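Local coordinates for protein kappa-carrageenase (Pseudoalteromonas carrageenovora, PDB 1DYP) that hydrolyses, as an endo-acting glycoside hydrolase, the beta-1,4 linkages between D-galactose 4-sulfate and 3,6-anhydro-D-galactose in kappa-carrageenan, at residues E101-G106 and N190-Y195. The protein carries 1 engineered substitution. Sequence-based numbering, arbitrary orientation.
Sequences EARIKG and NDFHTY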
ATOM      1  N   GLU A 101       2.750  -8.896   8.061  1.00  7.97           N
ATOM      2  CA  GLU A 101       3.742  -9.452   7.161  1.00  8.35           C
ATOM      3  C   GLU A 101       3.111 -10.025   5.906  1.00  7.92           C
ATOM      4  O   GLU A 101       2.068 -10.666   5.957  1.00  7.74           O
ATOM      5  CB  GLU A 101       4.533 -10.544   7.881  1.00  9.22           C
ATOM      6  CG  GLU A 101       5.557 -11.259   7.027  1.00 10.82           C
ATOM      7  CD  GLU A 101       6.335 -12.289   7.822  1.00 11.47           C
ATOM      8  OE1 GLU A 101       7.051 -11.891   8.768  1.00 12.53           O
ATOM      9  OE2 GLU A 101       6.226 -13.494   7.505  1.00 12.54           O
ATOM     10  N   ALA A 102       3.745  -9.772   4.769  1.00  7.71           N
ATOM     11  CA  ALA A 102       3.268 -10.306   3.504  1.00  7.47           C
ATOM     12  C   ALA A 102       4.479 -10.832   2.749  1.00  7.64           C
ATOM     13  O   ALA A 102       5.552 -10.228   2.786  1.00  7.50           O
ATOM     14  CB  ALA A 102       2.561  -9.225   2.691  1.00  7.70           C
ATOM     15  N   ARG A 103       4.308 -11.978   2.103  1.00  7.49           N
ATOM     16  CA  ARG A 103       5.371 -12.598   1.319  1.00  7.84           C
ATOM     17  C   ARG A 103       5.008 -12.218  -0.104  1.00  7.67           C
ATOM     18  O   ARG A 103       4.038 -12.725  -0.666  1.00  7.60           O
ATOM     19  CB  ARG A 103       5.353 -14.113   1.517  1.00  8.25           C
ATOM     20  CG  ARG A 103       6.499 -14.820   0.833  1.00  9.22           C
ATOM     21  CD  ARG A 103       6.956 -16.024   1.634  1.00 10.58           C
ATOM     22  NE  ARG A 103       8.158 -16.609   1.054  1.00 11.01           N
ATOM     23  CZ  ARG A 103       8.163 -17.428   0.007  1.00 11.47           C
ATOM     24  NH1 ARG A 103       7.025 -17.775  -0.582  1.00 11.62           N
ATOM     25  NH2 ARG A 103       9.312 -17.890  -0.462  1.00 12.39           N
ATOM     26  N   ILE A 104       5.799 -11.316  -0.677  1.00  7.42           N
ATOM     27  CA  ILE A 104       5.520 -10.774  -1.999  1.00  7.48           C
ATOM     28  C   ILE A 104       6.620 -10.907  -3.039  1.00  7.64           C
ATOM     29  O   ILE A 104       7.805 -10.869  -2.726  1.00  7.50           O
ATOM     30  CB  ILE A 104       5.193  -9.263  -1.866  1.00  7.44           C
ATOM     31  CG1 ILE A 104       3.965  -9.076  -0.975  1.00  7.38           C
ATOM     32  CG2 ILE A 104       4.993  -8.633  -3.238  1.00  7.68           C
ATOM     33  CD1 ILE A 104       3.746  -7.645  -0.529  1.00  7.38           C
ATOM     34  N   LYS A 105       6.190 -11.052  -4.288  1.00  8.19           N
ATOM     35  CA  LYS A 105       7.084 -11.120  -5.432  1.00  8.63           C
ATOM     36  C   LYS A 105       6.631  -9.946  -6.290  1.00  8.56           C
ATOM     37  O   LYS A 105       5.451  -9.832  -6.617  1.00  8.23           O
ATOM     38  CB  LYS A 105       6.887 -12.431  -6.182  1.00  9.40           C
ATOM     39  CG  LYS A 105       7.753 -12.604  -7.410  1.00 10.74           C
ATOM     40  CD  LYS A 105       7.484 -13.993  -7.950  1.00 12.02           C
ATOM     41  CE  LYS A 105       8.250 -14.312  -9.194  1.00 13.35           C
ATOM     42  NZ  LYS A 105       7.923 -15.716  -9.567  1.00 13.80           N
ATOM     43  N   GLY A 106       7.560  -9.060  -6.630  1.00  8.67           N
ATOM     44  CA  GLY A 106       7.208  -7.903  -7.430  1.00  8.82           C
ATOM     45  C   GLY A 106       6.878  -8.229  -8.872  1.00  8.87           C
ATOM     46  O   GLY A 106       7.116  -9.344  -9.341  1.00  8.92           O
ATOM     47  N   ASN A 190      12.497 -11.009  -8.167  1.00  9.63           N
ATOM     48  CA  ASN A 190      12.972 -12.384  -8.181  1.00 10.33           C
ATOM     49  C   ASN A 190      12.569 -13.148  -6.930  1.00 10.35           C
ATOM     50  O   ASN A 190      13.072 -12.885  -5.838  1.00 10.59           O
ATOM     51  CB  ASN A 190      14.492 -12.420  -8.311  1.00 10.82           C
ATOM     52  CG  ASN A 190      15.004 -13.808  -8.631  1.00 11.77           C
ATOM     53  OD1 ASN A 190      14.911 -14.263  -9.773  1.00 12.82           O
ATOM     54  ND2 ASN A 190      15.525 -14.499  -7.623  1.00 11.89           N
ATOM     55  N   ASP A 191      11.670 -14.110  -7.100  1.00 10.39           N
ATOM     56  CA  ASP A 191      11.201 -14.925  -5.990  1.00 10.33           C
ATOM     57  C   ASP A 191      10.439 -14.072  -4.982  1.00 10.13           C
ATOM     58  O   ASP A 191      10.274 -12.864  -5.161  1.00  9.95           O
ATOM     59  CB  ASP A 191      12.380 -15.604  -5.287  1.00 10.92           C
ATOM     60  CG  ASP A 191      12.019 -16.967  -4.724  1.00 11.34           C
ATOM     61  OD1 ASP A 191      10.873 -17.150  -4.267  1.00 11.79           O
ATOM     62  OD2 ASP A 191      12.894 -17.859  -4.729  0.80 12.12           O
ATOM     63  N   PHE A 192       9.992 -14.712  -3.912  1.00  9.66           N
ATOM     64  CA  PHE A 192       9.240 -14.027  -2.880  1.00  9.11           C
ATOM     65  C   PHE A 192      10.119 -13.564  -1.736  1.00  8.92           C
ATOM     66  O   PHE A 192      11.124 -14.190  -1.412  1.00  9.42           O
ATOM     67  CB  PHE A 192       8.140 -14.940  -2.342  1.00  8.87           C
ATOM     68  CG  PHE A 192       7.071 -15.247  -3.344  1.00  8.57           C
ATOM     69  CD1 PHE A 192       7.282 -16.190  -4.346  1.00  8.79           C
ATOM     70  CD2 PHE A 192       5.863 -14.562  -3.311  1.00  8.56           C
ATOM     71  CE1 PHE A 192       6.299 -16.444  -5.301  1.00  8.57           C
ATOM     72  CE2 PHE A 192       4.874 -14.807  -4.259  1.00  8.43           C
ATOM     73  CZ  PHE A 192       5.092 -15.751  -5.259  1.00  8.64           C
ATOM     74  N   HIS A 193       9.727 -12.449  -1.136  1.00  8.66           N
ATOM     75  CA  HIS A 193      10.450 -11.883  -0.009  1.00  8.32           C
ATOM     76  C   HIS A 193       9.415 -11.436   1.002  1.00  7.99           C
ATOM     77  O   HIS A 193       8.259 -11.209   0.652  1.00  7.62           O
ATOM     78  CB  HIS A 193      11.312 -10.718  -0.487  1.00  8.67           C
ATOM     79  CG  HIS A 193      12.373 -11.138  -1.455  1.00  9.15           C
ATOM     80  ND1 HIS A 193      13.608 -11.598  -1.050  1.00  9.28           N
ATOM     81  CD2 HIS A 193      12.345 -11.268  -2.802  1.00  9.36           C
ATOM     82  CE1 HIS A 193      14.293 -11.998  -2.106  1.00  9.45           C
ATOM     83  NE2 HIS A 193      13.549 -11.810  -3.181  1.00  9.40           N
ATOM     84  N   THR A 194       9.823 -11.325   2.258  1.00  7.75           N
ATOM     85  CA  THR A 194       8.890 -10.936   3.303  1.00  7.90           C
ATOM     86  C   THR A 194       9.029  -9.476   3.681  1.00  7.52           C
ATOM     87  O   THR A 194      10.128  -8.980   3.933  1.00  7.91           O
ATOM     88  CB  THR A 194       9.073 -11.807   4.555  1.00  8.28           C
ATOM     89  OG1 THR A 194      10.366 -11.570   5.123  1.00  9.89           O
ATOM     90  CG2 THR A 194       8.947 -13.273   4.185  1.00  8.51           C
ATOM     91  N   TYR A 195       7.890  -8.798   3.713  1.00  7.14           N
ATOM     92  CA  TYR A 195       7.823  -7.387   4.043  1.00  6.77           C
ATOM     93  C   TYR A 195       6.911  -7.254   5.251  1.00  6.59           C
ATOM     94  O   TYR A 195       5.743  -7.639   5.207  1.00  6.75           O
ATOM     95  CB  TYR A 195       7.256  -6.625   2.846  1.00  6.68           C
ATOM     96  CG  TYR A 195       8.124  -6.757   1.617  1.00  6.19           C
ATOM     97  CD1 TYR A 195       9.234  -5.931   1.432  1.00  6.38           C
ATOM     98  CD2 TYR A 195       7.870  -7.743   0.664  1.00  6.09           C
ATOM     99  CE1 TYR A 195      10.070  -6.085   0.331  1.00  5.91           C
ATOM    100  CE2 TYR A 195       8.703  -7.908  -0.446  1.00  6.00           C
ATOM    101  CZ  TYR A 195       9.800  -7.075  -0.602  1.00  6.11           C
ATOM    102  OH  TYR A 195      10.633  -7.231  -1.686  1.00  6.08           O
TER
HETATM  103  O   HOH W   1       9.565 -19.095  -2.946  1.00 27.20           O
HETATM  104  O   HOH W   2      10.252 -15.117   1.631  1.00 33.52           O
HETATM  105  O   HOH W   3       9.731  -9.073  -3.426  1.00  6.75           O
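With CG trans to the carbonyl carbon (chi1 -67°), the F192 ring lies against K105, whose extended chain passes over it, while R103, bent at chi2 (146°), brings its guanidinium over F192 CB. Strands 101-105 and 193-195 are antiparallel neighbours in the beta-sandwich of this family 16 glycoside hydrolase catalytic domain. Two hydrogen-bonded pairs join them, A102 with Y195 and I104 with H193, the shortest of the four bonds running from I104 N to H193 O (2.8 Å). On the face bearing R103 and T194, F192 CB lies over one face of the R103 guanidinium, 3.4 Å from CZ, the guanidinium and ring planes 19° apart. K105 CB sits over the phenyl face as a CH-pi contact, 3.7 Å from the centroid of the F192 ring. Replacing F192 by an alanine is likely to leave K105 CB without its aromatic partner and open a gap beside K105. R103 and D191 do not pair directly; one water links R103 NH2 to D191 OD1, and R103 NH1 also makes a weak hydrogen bond to D263, a cadmium ligand. On the other face, Y195 points its ring edge at I104 O, and a water bridges that oxygen (2.7 Å) to Y195 OH (2.7 Å).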